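Local coordinates for alkyl hydroperoxide reductase, C subunit (Enterococcus faecalis, PDB 5Y63), which probably reduces hydrogen peroxide and organic hydroperoxides to water and alcohols, as a thiol peroxidase that forms dimers and ring-shaped decamers, at residues A[13-19]-A[139-145]; A[24-29]-A[104-109]; A[50-55]-A[89-93]; A[64-68]-A[156-160]; A[130-134]-A[151-155]. All coordinates share one frame; numbering follows the deposited sequence.

Contact 1 (A[13-19]-A[139-145]); sequences NLINQKL and EGDIKSY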
# COMPACT_ATOMS: atom_id res chain seq x y z
N ASN A 13 -5.78 11.44 26.35
CA ASN A 13 -6.60 12.14 27.34
C ASN A 13 -7.35 13.29 26.68
O ASN A 13 -6.94 13.78 25.62
CB ASN A 13 -5.75 12.64 28.52
CG ASN A 13 -4.77 13.73 28.13
OD1 ASN A 13 -5.02 14.91 28.35
ND2 ASN A 13 -3.65 13.33 27.55
N LEU A 14 -8.43 13.71 27.31
CA LEU A 14 -9.35 14.67 26.71
C LEU A 14 -9.26 16.07 27.30
O LEU A 14 -10.11 16.91 27.01
CB LEU A 14 -10.79 14.15 26.84
CG LEU A 14 -11.06 12.74 26.32
CD1 LEU A 14 -12.52 12.38 26.55
CD2 LEU A 14 -10.70 12.63 24.85
N ILE A 15 -8.24 16.34 28.11
CA ILE A 15 -8.10 17.67 28.71
C ILE A 15 -7.93 18.69 27.59
O ILE A 15 -7.10 18.49 26.70
CB ILE A 15 -6.92 17.75 29.71
CG1 ILE A 15 -7.05 16.71 30.83
CG2 ILE A 15 -6.82 19.15 30.31
CD1 ILE A 15 -8.31 16.81 31.66
N ASN A 16 -8.72 19.76 27.64
CA ASN A 16 -8.75 20.79 26.60
C ASN A 16 -9.16 20.26 25.21
O ASN A 16 -8.63 20.70 24.19
CB ASN A 16 -7.41 21.53 26.52
CG ASN A 16 -7.04 22.21 27.82
OD1 ASN A 16 -7.91 22.71 28.54
ND2 ASN A 16 -5.75 22.24 28.13
N GLN A 17 -10.10 19.32 25.19
CA GLN A 17 -10.71 18.87 23.94
C GLN A 17 -12.15 19.38 23.87
O GLN A 17 -12.91 19.21 24.82
CB GLN A 17 -10.69 17.35 23.83
CG GLN A 17 -9.30 16.75 23.65
CD GLN A 17 -8.63 17.16 22.35
OE1 GLN A 17 -9.30 17.55 21.39
NE2 GLN A 17 -7.30 17.08 22.32
N LYS A 18 -12.50 19.99 22.75
CA LYS A 18 -13.84 20.54 22.53
C LYS A 18 -14.86 19.43 22.35
O LYS A 18 -14.54 18.38 21.78
CB LYS A 18 -13.85 21.45 21.29
CG LYS A 18 -13.22 22.81 21.51
CD LYS A 18 -14.27 23.85 21.88
CE LYS A 18 -13.66 25.19 22.29
NZ LYS A 18 -12.50 25.62 21.45
N LEU A 19 -16.08 19.66 22.82
CA LEU A 19 -17.19 18.74 22.55
C LEU A 19 -17.49 18.70 21.05
O LEU A 19 -17.58 19.74 20.40
CB LEU A 19 -18.46 19.17 23.28
CG LEU A 19 -18.50 19.07 24.81
CD1 LEU A 19 -19.84 19.58 25.32
CD2 LEU A 19 -18.26 17.64 25.28
N GLU A 139 -17.09 27.11 27.13
CA GLU A 139 -16.60 27.11 25.76
C GLU A 139 -16.53 25.69 25.17
O GLU A 139 -16.20 25.52 24.00
CB GLU A 139 -15.22 27.79 25.69
CG GLU A 139 -14.88 28.33 24.30
CD GLU A 139 -13.77 29.37 24.32
OE1 GLU A 139 -13.63 30.11 25.32
OE2 GLU A 139 -13.03 29.47 23.31
N GLY A 140 -16.84 24.68 25.98
CA GLY A 140 -16.94 23.30 25.51
C GLY A 140 -15.70 22.45 25.75
O GLY A 140 -15.61 21.33 25.25
N ASP A 141 -14.75 22.98 26.53
CA ASP A 141 -13.49 22.30 26.79
C ASP A 141 -13.59 21.40 28.01
O ASP A 141 -14.12 21.81 29.04
CB ASP A 141 -12.38 23.33 27.02
CG ASP A 141 -12.14 24.22 25.83
OD1 ASP A 141 -12.12 23.71 24.69
OD2 ASP A 141 -11.95 25.44 26.03
N ILE A 142 -13.08 20.18 27.88
CA ILE A 142 -13.05 19.23 29.00
C ILE A 142 -11.91 19.62 29.93
O ILE A 142 -10.76 19.70 29.51
CB ILE A 142 -12.86 17.79 28.50
CG1 ILE A 142 -14.06 17.37 27.63
CG2 ILE A 142 -12.70 16.83 29.68
CD1 ILE A 142 -13.77 16.19 26.72
N LYS A 143 -12.24 19.85 31.20
CA LYS A 143 -11.29 20.38 32.18
C LYS A 143 -10.80 19.36 33.19
O LYS A 143 -9.64 19.39 33.60
CB LYS A 143 -11.91 21.58 32.91
CG LYS A 143 -12.23 22.76 32.01
CD LYS A 143 -10.98 23.31 31.34
CE LYS A 143 -11.28 24.57 30.54
NZ LYS A 143 -10.10 25.03 29.76
N SER A 144 -11.68 18.47 33.62
CA SER A 144 -11.27 17.38 34.50
C SER A 144 -12.31 16.28 34.44
O SER A 144 -13.49 16.55 34.19
CB SER A 144 -11.09 17.86 35.95
OG SER A 144 -12.29 17.77 36.68
N TYR A 145 -11.87 15.05 34.66
CA TYR A 145 -12.79 13.93 34.60
C TYR A 145 -12.31 12.71 35.38
O TYR A 145 -11.17 12.65 35.84
CB TYR A 145 -13.09 13.57 33.15
CG TYR A 145 -11.91 13.18 32.30
CD1 TYR A 145 -11.12 14.15 31.68
CD2 TYR A 145 -11.62 11.84 32.06
CE1 TYR A 145 -10.04 13.78 30.88
CE2 TYR A 145 -10.55 11.47 31.27
CZ TYR A 145 -9.77 12.45 30.67
OH TYR A 145 -8.71 12.08 29.88

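Contact 2 (A[24-29]-A[104-109]); sequences CDAYHD and KYPMLA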
# COMPACT_ATOMS: atom_id res chain seq x y z
N CYS A 24 -29.20 14.60 20.70
CA CYS A 24 -29.79 13.39 21.25
C CYS A 24 -31.06 13.67 22.05
O CYS A 24 -31.34 14.81 22.42
CB CYS A 24 -28.78 12.67 22.14
SG CYS A 24 -28.56 13.42 23.77
N ASP A 25 -31.81 12.61 22.32
CA ASP A 25 -33.02 12.70 23.13
C ASP A 25 -32.68 12.78 24.61
O ASP A 25 -31.63 12.29 25.04
CB ASP A 25 -33.92 11.48 22.88
CG ASP A 25 -34.38 11.38 21.44
OD1 ASP A 25 -34.91 12.38 20.92
OD2 ASP A 25 -34.22 10.30 20.84
N ALA A 26 -33.57 13.40 25.38
CA ALA A 26 -33.40 13.54 26.82
C ALA A 26 -34.72 13.40 27.56
O ALA A 26 -35.79 13.38 26.95
CB ALA A 26 -32.76 14.89 27.13
N TYR A 27 -34.63 13.28 28.88
CA TYR A 27 -35.79 13.26 29.76
C TYR A 27 -35.58 14.32 30.83
O TYR A 27 -34.58 14.28 31.54
CB TYR A 27 -35.97 11.88 30.39
CG TYR A 27 -37.10 11.80 31.39
CD1 TYR A 27 -38.43 11.78 30.97
CD2 TYR A 27 -36.84 11.74 32.76
CE1 TYR A 27 -39.47 11.70 31.88
CE2 TYR A 27 -37.87 11.66 33.68
CZ TYR A 27 -39.18 11.64 33.24
OH TYR A 27 -40.21 11.56 34.15
N HIS A 28 -36.52 15.26 30.93
CA HIS A 28 -36.34 16.45 31.76
C HIS A 28 -37.67 16.89 32.34
O HIS A 28 -38.56 17.35 31.61
CB HIS A 28 -35.74 17.57 30.90
CG HIS A 28 -35.09 18.66 31.69
ND1 HIS A 28 -34.34 19.65 31.11
CD2 HIS A 28 -35.05 18.90 33.03
CE1 HIS A 28 -33.88 20.47 32.04
NE2 HIS A 28 -34.30 20.03 33.22
N ASP A 29 -37.82 16.77 33.66
CA ASP A 29 -39.05 17.14 34.36
C ASP A 29 -40.29 16.52 33.70
O ASP A 29 -41.17 17.23 33.21
CB ASP A 29 -39.20 18.66 34.44
CG ASP A 29 -38.29 19.28 35.47
OD1 ASP A 29 -38.52 19.04 36.68
OD2 ASP A 29 -37.35 20.01 35.09
N LYS A 104 -34.37 16.62 38.91
CA LYS A 104 -34.80 17.78 38.14
C LYS A 104 -33.91 18.04 36.93
O LYS A 104 -34.32 18.74 36.01
CB LYS A 104 -34.83 19.03 39.03
CG LYS A 104 -35.91 19.01 40.11
CD LYS A 104 -37.30 19.15 39.50
CE LYS A 104 -38.37 19.34 40.56
NZ LYS A 104 -39.67 19.75 39.97
N TYR A 105 -32.70 17.49 36.93
CA TYR A 105 -31.76 17.71 35.82
C TYR A 105 -32.09 16.83 34.61
O TYR A 105 -32.81 15.84 34.74
CB TYR A 105 -30.29 17.52 36.27
CG TYR A 105 -29.96 16.24 37.02
CD1 TYR A 105 -29.73 15.04 36.34
CD2 TYR A 105 -29.81 16.24 38.40
CE1 TYR A 105 -29.41 13.88 37.02
CE2 TYR A 105 -29.49 15.08 39.09
CZ TYR A 105 -29.29 13.90 38.40
OH TYR A 105 -28.97 12.75 39.08
N PRO A 106 -31.60 17.22 33.41
CA PRO A 106 -31.89 16.46 32.19
C PRO A 106 -31.13 15.13 32.11
O PRO A 106 -29.91 15.11 32.26
CB PRO A 106 -31.45 17.40 31.07
CG PRO A 106 -30.47 18.32 31.69
CD PRO A 106 -30.92 18.49 33.11
N MET A 107 -31.85 14.05 31.86
CA MET A 107 -31.26 12.73 31.69
C MET A 107 -31.11 12.40 30.20
O MET A 107 -32.09 12.10 29.52
CB MET A 107 -32.15 11.67 32.36
CG MET A 107 -32.47 11.96 33.81
SD MET A 107 -33.46 10.65 34.54
CE MET A 107 -32.23 9.37 34.75
N LEU A 108 -29.88 12.47 29.71
CA LEU A 108 -29.60 12.22 28.29
C LEU A 108 -29.66 10.73 27.97
O LEU A 108 -29.22 9.90 28.77
CB LEU A 108 -28.23 12.77 27.90
CG LEU A 108 -27.94 14.25 28.15
CD1 LEU A 108 -26.59 14.62 27.55
CD2 LEU A 108 -29.04 15.15 27.58
N ALA A 109 -30.22 10.41 26.81
CA ALA A 109 -30.25 9.05 26.31
C ALA A 109 -29.16 8.89 25.27
O ALA A 109 -28.92 9.80 24.47
CB ALA A 109 -31.61 8.74 25.70

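Contact 3 (A[50-55]-A[89-93]); sequences YPADFS and VHKAW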
# COMPACT_ATOMS: atom_id res chain seq x y z
N TYR A 50 -23.42 6.66 33.71
CA TYR A 50 -23.72 5.55 34.61
C TYR A 50 -24.17 4.32 33.82
O TYR A 50 -24.73 4.46 32.73
CB TYR A 50 -24.77 5.96 35.65
CG TYR A 50 -26.13 6.23 35.06
CD1 TYR A 50 -26.42 7.44 34.45
CD2 TYR A 50 -27.13 5.27 35.10
CE1 TYR A 50 -27.66 7.69 33.89
CE2 TYR A 50 -28.38 5.50 34.55
CZ TYR A 50 -28.64 6.72 33.95
OH TYR A 50 -29.87 6.96 33.39
N PRO A 51 -23.94 3.11 34.36
CA PRO A 51 -24.13 1.87 33.57
C PRO A 51 -25.54 1.57 33.09
O PRO A 51 -25.74 1.39 31.89
CB PRO A 51 -23.64 0.77 34.53
CG PRO A 51 -22.78 1.47 35.52
CD PRO A 51 -23.40 2.81 35.69
N ALA A 52 -26.51 1.49 34.00
CA ALA A 52 -27.84 0.98 33.64
C ALA A 52 -28.98 1.54 34.48
O ALA A 52 -28.84 1.76 35.68
CB ALA A 52 -27.84 -0.54 33.71
N ASP A 53 -30.13 1.75 33.83
CA ASP A 53 -31.37 2.06 34.53
C ASP A 53 -31.90 0.81 35.22
O ASP A 53 -31.46 -0.30 34.94
CB ASP A 53 -32.42 2.61 33.56
CG ASP A 53 -32.08 3.98 33.03
OD1 ASP A 53 -30.89 4.34 33.01
OD2 ASP A 53 -33.01 4.72 32.64
N PHE A 54 -32.87 1.01 36.10
CA PHE A 54 -33.40 -0.04 36.97
C PHE A 54 -32.28 -0.88 37.59
O PHE A 54 -32.30 -2.11 37.52
CB PHE A 54 -34.41 -0.89 36.20
CG PHE A 54 -35.65 -0.14 35.82
CD1 PHE A 54 -35.67 0.66 34.68
CD2 PHE A 54 -36.79 -0.21 36.60
CE1 PHE A 54 -36.81 1.36 34.33
CE2 PHE A 54 -37.93 0.48 36.25
CZ PHE A 54 -37.94 1.27 35.12
N SER A 55 -31.31 -0.19 38.18
CA SER A 55 -30.18 -0.81 38.85
C SER A 55 -30.19 -0.40 40.32
O SER A 55 -31.00 0.43 40.73
CB SER A 55 -28.88 -0.39 38.18
OG SER A 55 -27.81 -1.22 38.57
N VAL A 89 -36.93 4.66 28.43
CA VAL A 89 -36.58 3.92 29.64
C VAL A 89 -36.40 4.84 30.84
O VAL A 89 -36.78 4.49 31.96
CB VAL A 89 -35.31 3.07 29.44
CG1 VAL A 89 -34.89 2.39 30.74
CG2 VAL A 89 -35.54 2.02 28.36
N HIS A 90 -35.81 6.01 30.61
CA HIS A 90 -35.61 7.00 31.68
C HIS A 90 -36.94 7.43 32.29
O HIS A 90 -37.05 7.56 33.51
CB HIS A 90 -34.85 8.23 31.16
CG HIS A 90 -33.45 7.95 30.73
ND1 HIS A 90 -32.64 7.02 31.35
CD2 HIS A 90 -32.69 8.51 29.75
CE1 HIS A 90 -31.46 7.00 30.76
NE2 HIS A 90 -31.46 7.90 29.79
N LYS A 91 -37.94 7.65 31.44
CA LYS A 91 -39.27 8.04 31.90
C LYS A 91 -39.88 7.00 32.83
O LYS A 91 -40.41 7.33 33.89
CB LYS A 91 -40.20 8.28 30.71
CG LYS A 91 -41.60 8.76 31.08
CD LYS A 91 -42.45 9.00 29.85
CE LYS A 91 -43.93 8.94 30.15
NZ LYS A 91 -44.74 8.79 28.91
N ALA A 92 -39.80 5.73 32.43
CA ALA A 92 -40.31 4.63 33.25
C ALA A 92 -39.54 4.49 34.57
O ALA A 92 -40.12 4.15 35.60
CB ALA A 92 -40.25 3.33 32.47
N TRP A 93 -38.24 4.75 34.52
CA TRP A 93 -37.38 4.67 35.71
C TRP A 93 -37.73 5.78 36.71
O TRP A 93 -37.66 5.57 37.92
CB TRP A 93 -35.91 4.75 35.30
CG TRP A 93 -34.93 4.29 36.35
CD1 TRP A 93 -35.16 3.37 37.34
CD2 TRP A 93 -33.56 4.69 36.48
NE1 TRP A 93 -34.02 3.20 38.09
CE2 TRP A 93 -33.02 4.00 37.59
CE3 TRP A 93 -32.74 5.59 35.78
CZ2 TRP A 93 -31.70 4.17 38.00
CZ3 TRP A 93 -31.43 5.75 36.20
CH2 TRP A 93 -30.92 5.05 37.30

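Contact 4 (A[64-68]-A[156-160]); sequences DMQEH and AEELV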
# COMPACT_ATOMS: atom_id res chain seq x y z
N ASP A 64 -27.76 11.54 44.87
CA ASP A 64 -26.79 12.42 45.52
C ASP A 64 -26.39 13.59 44.63
O ASP A 64 -26.03 14.66 45.13
CB ASP A 64 -25.56 11.64 45.99
CG ASP A 64 -25.78 10.90 47.30
OD1 ASP A 64 -26.33 11.51 48.25
OD2 ASP A 64 -25.41 9.71 47.39
N MET A 65 -26.43 13.39 43.31
CA MET A 65 -26.22 14.49 42.37
C MET A 65 -27.40 15.46 42.38
O MET A 65 -27.22 16.66 42.13
CB MET A 65 -25.99 13.96 40.95
CG MET A 65 -24.59 13.43 40.70
SD MET A 65 -23.33 14.72 40.80
CE MET A 65 -23.58 15.58 39.24
N GLN A 66 -28.60 14.96 42.67
CA GLN A 66 -29.78 15.81 42.78
C GLN A 66 -29.70 16.72 44.00
O GLN A 66 -30.05 17.90 43.92
CB GLN A 66 -31.06 14.96 42.83
CG GLN A 66 -32.35 15.75 43.02
CD GLN A 66 -32.47 16.92 42.05
OE1 GLN A 66 -32.17 16.79 40.86
NE2 GLN A 66 -32.92 18.07 42.55
N GLU A 67 -29.24 16.19 45.13
CA GLU A 67 -29.07 16.98 46.35
C GLU A 67 -28.16 18.19 46.14
O GLU A 67 -28.41 19.27 46.69
CB GLU A 67 -28.51 16.12 47.49
CG GLU A 67 -29.50 15.10 48.03
CD GLU A 67 -28.90 14.25 49.13
OE1 GLU A 67 -28.30 14.82 50.07
OE2 GLU A 67 -29.02 13.01 49.06
N HIS A 68 -27.11 18.02 45.34
CA HIS A 68 -26.15 19.09 45.07
C HIS A 68 -26.46 19.84 43.77
O HIS A 68 -25.66 20.67 43.34
CB HIS A 68 -24.74 18.52 45.00
CG HIS A 68 -24.32 17.79 46.25
ND1 HIS A 68 -24.70 16.49 46.51
CD2 HIS A 68 -23.55 18.18 47.29
CE1 HIS A 68 -24.19 16.11 47.67
NE2 HIS A 68 -23.49 17.12 48.16
N ALA A 156 -20.47 12.85 45.15
CA ALA A 156 -20.97 14.10 44.56
C ALA A 156 -20.25 15.34 45.11
O ALA A 156 -20.03 16.30 44.37
CB ALA A 156 -22.46 14.23 44.79
N GLU A 157 -19.89 15.32 46.39
CA GLU A 157 -19.21 16.45 47.02
C GLU A 157 -17.87 16.75 46.37
O GLU A 157 -17.55 17.90 46.07
CB GLU A 157 -19.02 16.19 48.52
CG GLU A 157 -20.31 16.19 49.32
CD GLU A 157 -20.08 15.95 50.81
OE1 GLU A 157 -18.96 15.57 51.20
OE2 GLU A 157 -21.04 16.14 51.59
N GLU A 158 -17.08 15.70 46.15
CA GLU A 158 -15.80 15.82 45.46
C GLU A 158 -15.98 16.36 44.05
O GLU A 158 -15.21 17.20 43.59
CB GLU A 158 -15.08 14.46 45.43
CG GLU A 158 -13.79 14.43 44.62
CD GLU A 158 -12.70 15.34 45.16
OE1 GLU A 158 -12.80 15.80 46.32
OE2 GLU A 158 -11.73 15.60 44.42
N LEU A 159 -17.02 15.88 43.36
CA LEU A 159 -17.32 16.31 42.00
C LEU A 159 -17.74 17.78 41.94
O LEU A 159 -17.52 18.45 40.93
CB LEU A 159 -18.41 15.42 41.40
CG LEU A 159 -18.71 15.58 39.90
CD1 LEU A 159 -17.44 15.58 39.06
CD2 LEU A 159 -19.65 14.47 39.45
N VAL A 160 -18.35 18.29 43.01
CA VAL A 160 -18.64 19.71 43.13
C VAL A 160 -17.37 20.50 43.43
O VAL A 160 -17.17 21.59 42.89
CB VAL A 160 -19.70 19.99 44.22
CG1 VAL A 160 -19.87 21.49 44.44
CG2 VAL A 160 -21.04 19.37 43.84
O HOH W 1 -23.83 16.60 50.77

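Contact 5 (A[130-134]-A[151-155]); sequences YRASF and GIGRN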
# COMPACT_ATOMS: atom_id res chain seq x y z
N TYR A 130 -19.27 3.33 31.67
CA TYR A 130 -18.61 3.26 32.96
C TYR A 130 -19.14 4.37 33.87
O TYR A 130 -19.85 5.26 33.41
CB TYR A 130 -17.09 3.36 32.80
CG TYR A 130 -16.43 2.04 32.49
CD1 TYR A 130 -16.31 1.06 33.47
CD2 TYR A 130 -15.91 1.77 31.23
CE1 TYR A 130 -15.71 -0.15 33.21
CE2 TYR A 130 -15.31 0.55 30.95
CZ TYR A 130 -15.21 -0.40 31.94
OH TYR A 130 -14.60 -1.60 31.68
N ARG A 131 -18.78 4.30 35.15
CA ARG A 131 -19.13 5.36 36.09
C ARG A 131 -18.16 6.52 35.92
O ARG A 131 -17.22 6.69 36.69
CB ARG A 131 -19.11 4.84 37.53
CG ARG A 131 -20.18 3.81 37.77
CD ARG A 131 -20.35 3.45 39.23
NE ARG A 131 -21.20 2.27 39.35
CZ ARG A 131 -22.52 2.27 39.22
NH1 ARG A 131 -23.20 3.39 38.97
NH2 ARG A 131 -23.18 1.12 39.33
N ALA A 132 -18.40 7.30 34.87
CA ALA A 132 -17.53 8.40 34.51
C ALA A 132 -18.21 9.75 34.71
O ALA A 132 -19.43 9.87 34.58
CB ALA A 132 -17.08 8.25 33.06
N SER A 133 -17.40 10.75 35.04
CA SER A 133 -17.87 12.11 35.22
C SER A 133 -16.92 13.05 34.49
O SER A 133 -15.71 12.85 34.54
CB SER A 133 -17.92 12.48 36.70
OG SER A 133 -18.72 11.55 37.42
N PHE A 134 -17.46 14.06 33.82
CA PHE A 134 -16.67 15.03 33.07
C PHE A 134 -17.12 16.45 33.37
O PHE A 134 -18.30 16.76 33.23
CB PHE A 134 -16.79 14.77 31.57
CG PHE A 134 -16.23 13.45 31.13
CD1 PHE A 134 -17.00 12.29 31.21
CD2 PHE A 134 -14.94 13.35 30.63
CE1 PHE A 134 -16.49 11.07 30.81
CE2 PHE A 134 -14.43 12.13 30.22
CZ PHE A 134 -15.20 10.99 30.31
N GLY A 151 -19.34 -0.92 40.06
CA GLY A 151 -19.21 -1.29 41.48
C GLY A 151 -18.48 -0.27 42.35
O GLY A 151 -18.69 -0.25 43.56
N ILE A 152 -17.63 0.55 41.74
CA ILE A 152 -16.93 1.61 42.47
C ILE A 152 -17.74 2.91 42.38
O ILE A 152 -17.66 3.64 41.39
CB ILE A 152 -15.50 1.83 41.93
CG1 ILE A 152 -14.69 0.53 42.06
CG2 ILE A 152 -14.81 2.96 42.68
CD1 ILE A 152 -13.40 0.52 41.26
N GLY A 153 -18.52 3.19 43.43
CA GLY A 153 -19.39 4.36 43.48
C GLY A 153 -18.66 5.69 43.62
O GLY A 153 -17.50 5.73 44.03
N ARG A 154 -19.36 6.77 43.30
CA ARG A 154 -18.78 8.12 43.27
C ARG A 154 -19.20 8.96 44.47
O ARG A 154 -20.08 8.57 45.24
CB ARG A 154 -19.17 8.83 41.97
CG ARG A 154 -18.27 8.50 40.79
CD ARG A 154 -18.90 8.88 39.46
NE ARG A 154 -20.01 8.00 39.11
CZ ARG A 154 -20.71 8.07 37.98
NH1 ARG A 154 -21.70 7.21 37.76
NH2 ARG A 154 -20.42 8.99 37.06
N ASN A 155 -18.56 10.12 44.61
CA ASN A 155 -18.87 11.10 45.65
C ASN A 155 -19.21 12.45 45.02
O ASN A 155 -18.35 13.11 44.43
CB ASN A 155 -17.68 11.24 46.60
CG ASN A 155 -17.95 12.21 47.74
OD1 ASN A 155 -19.10 12.42 48.14
ND2 ASN A 155 -16.89 12.80 48.28

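Contact 1 (A[13-19]-A[139-145])
Ile142 packs against the turn of residues 14-17, beside the carbonyls of Leu14 and Gln17, and its atoms meet that turn one after another. CB lies 3.2 Å from Leu14 O, which CG2 also borders. CG1 turns to Gln17 O at 3.6 Å, and the CD1 tip ends against Leu14 CB, again 3.6 Å away. A beta-branched side chain suits this place, since CG2 borders one carbonyl, CG1 the other, and CD1 still reaches an apolar neighbour. The backbone of Ile142 is gripped as well: Asn16 N donates to Ile142 O (2.8 Å) in the carbonyl plane, and Ile142 N donates to Gln17 O. The clasped loop is a type II beta turn. It closes over strand 142-148, in which Lys143 and Ser144 form a classic beta bulge opposite Ile135. Beyond the bulge, Ser144 and Tyr145 pair antiparallel with a strand of the second subunit, so the thioredoxin-like sheet continues across the dimer. Tyr145 CG stands between its own N and carbonyl carbon (chi1 60°), which directs the ring toward the loop, where its OH accepts a hydrogen bond from Leu14 N (3.1 Å) and CE1 touches Ile15 CD1. At the exposed end, Lys18 NZ and Asp141 OD1 form a long salt bridge of 3.8 Å.

Contact 2 (A[24-29]-A[104-109])
Tyr27 and Met107 form the hydrogen-bonded pair at the heart of this antiparallel strand contact: Met107 N donates almost straight to Tyr27 O (2.8 Å, 176°), and Tyr27 N returns a bond to Met107 O. Ala109 N to Asp25 O (2.9 Å) extends the register past the non-hydrogen-bonded pair of Ala26 and Leu108. There the small Ala26 CB lets Leu108 CD2 come to 3.8 Å. On the other face, Tyr27 CG is anti to its backbone N (chi1 176°), laying the ring alongside Met107; Met107 SD meets the ring edge, 4.0 Å from Tyr27 CD2, a Met-aromatic contact suited to a pliable thioether. Farther along, regular pairing gives way to looser side-chain contacts. Pro106 lies over one face of the His28 ring, its CD 3.9 Å from the ring centroid in a CH-pi contact, a natural use of a stiff apolar ring. Last comes the solvent side, where Asp29 OD1 and Lys104 NZ make a salt bridge of 3.6 Å between two exposed side chains. Strand 23-28 lies between strands 31-36 and 107-109, and 107-109 continues the sheet into the parallel strand 77-83. Helix 87-96 packs on the Tyr27 side, whereas Ala26 and Leu108 both meet Val35 of strand 31-36.

Contact 3 (A[50-55]-A[89-93])
Trp93 presents one broad indole face to the loop 50-55, which bends over it to form an aromatic cluster beside the probable peroxidase active site of this thioredoxin-like fold; the loop leads into the helix that carries the predicted catalytic Cys58. The bump that fits the flat indole is the loop backbone itself: Asp53 CA sits over the centre of the six-membered ring, 3.8 Å from its centroid, and Phe54 N lies above the same face nearer the rim. Phe54 slides past Trp93 the opposite way, its ring receiving Trp93 CD1 over the centre of one face, while its end fills the hollow between Val89, Ala92 and Trp93; Phe54 CZ lies 4.1 Å from Ala92 CB. The small alanine and the flat phenyl suit this shallow groove, which Ala92 and Phe54 of a third subunit also join. From the other end, Tyr50 approaches the indole rim, CE2 lying 3.5 Å from Trp93 CZ3. The Asp53 carboxylate lies near Trp93 CE3 and fills the hollow between Tyr50 OH and the His90 ring, its two oxygens serving separate donors. Tyr50 OH donates a hydrogen bond to Asp53 OD1 (2.8 Å), and His90 ND1 donates to the syn lone pair of Asp53 OD2 (2.7 Å) in a bent bond (141°).

Contact 4 (A[64-68]-A[156-160])
Ala156 stands at the centre of this helix contact: its methyl CB rests 3.6 Å from Asp64 O and equally 3.6 Å from His68 ND1. A short side chain suits so close an approach, for Met65 CA and Ala156 CA come within 5.7 Å of each other. To one side of the methyl lies the apolar part, where Met65 SD touches Leu159 CD2 at 3.9 Å. Bends at chi2 (-66°) and chi3 (-75°) curl the methionine back toward the partner helix, and the two side chains meet at about a right angle. To the other side, the His68 ring lies beside the first turn of helix 156-171, with Glu157 N over one ring face and Val160 CG2 4.0 Å from His68 CB. The contact joins the end of helix 58-67, which starts at the predicted catalytic Cys58, to the start of helix 156-171. Both helices pack on one side of the central sheet, where Met65 and Leu159 together cover Ile46 and Phe48 of strand 44-49, and Leu159 also reaches strand 128-136. What positions the imidazole is a bond back to the last turns of helix 58-67 from its junction with helix 69-74, where His68 holds the N-cap position: His68 ND1 donates to Asp64 O (2.6 Å, N-H...O angle 165°) within the ring plane, fixing the ring's rotation and occupying a carbonyl near the helix end. The other ring nitrogen faces a water, which lies 2.7 Å from His68 NE2 and donates to Glu157 OE2 at 2.9 Å, joining the two helices through an exposed glutamate.

Contact 5 (A[130-134]-A[151-155])
Two arginines meet beside the probable peroxidatic pocket: Arg131 on strand 128-136, whose side chain comes within about 4 Å of that of the predicted catalytic Cys58, and Arg154 in the loop ahead of helix 156-171, tied to it through a shared partner. Arg154 lays its guanidinium over the strand backbone, so that Arg131 C stands 3.5 Å above the plane of the Arg154 group, displaced toward its rim, and Arg131 CB is 3.5 Å from Arg154 NH1. The bend at chi3 (-72°) sets the guanidinium across the strand backbone and brings NH2 to Ser133. There Arg154 NH2 donates to Ser133 OG (3.1 Å, 157°), with the hydroxyl near the guanidinium plane; a serine suits the place, its short side chain pointing toward the loop and offering an oxygen to the N-H. Arg131, in contrast, is extended from CG to NE and runs alongside the loop: its CD lies 3.5 Å from Ile152 O, and Gly151 N stands at the guanidinium edge, 3.8 Å from Arg131 NE. The charged ends find their main partners beyond the two segments. Glu61 takes a salt bridge from both Arg131 NH1 and Arg154 NH1, Phe49 O accepts a further bond from Arg154, and Phe48 makes a cation-pi contact with it. With Arg131 NH1 and Arg154 NH1 4.3 Å apart, the shared carboxylate would probably balance their charge while holding both guanidinium groups in place, consistent with a part in shaping the pocket.

Contacts 2 and 3 are the most buried, and they meet where His90 NE2 probably hydrogen-bonds Leu108 O of the strand. Contacts 1, 4 and 5 are only partly buried. Backbone bonding dominates contacts 1 and 2, where loop or strand pairs with strand and salt bridges appear at exposed ends. Contact 4 instead depends on helix packing and a water, while contacts 3 and 5 both come near the predicted Cys58 site, contact 3 with a buried acid, histidine and aromatic cluster, contact 5 with arginines that share a glutamate. Neighbouring strands 128-136 and 142-148 join contacts 5 and 1, both of which touch the second subunit; contact 3 touches a third.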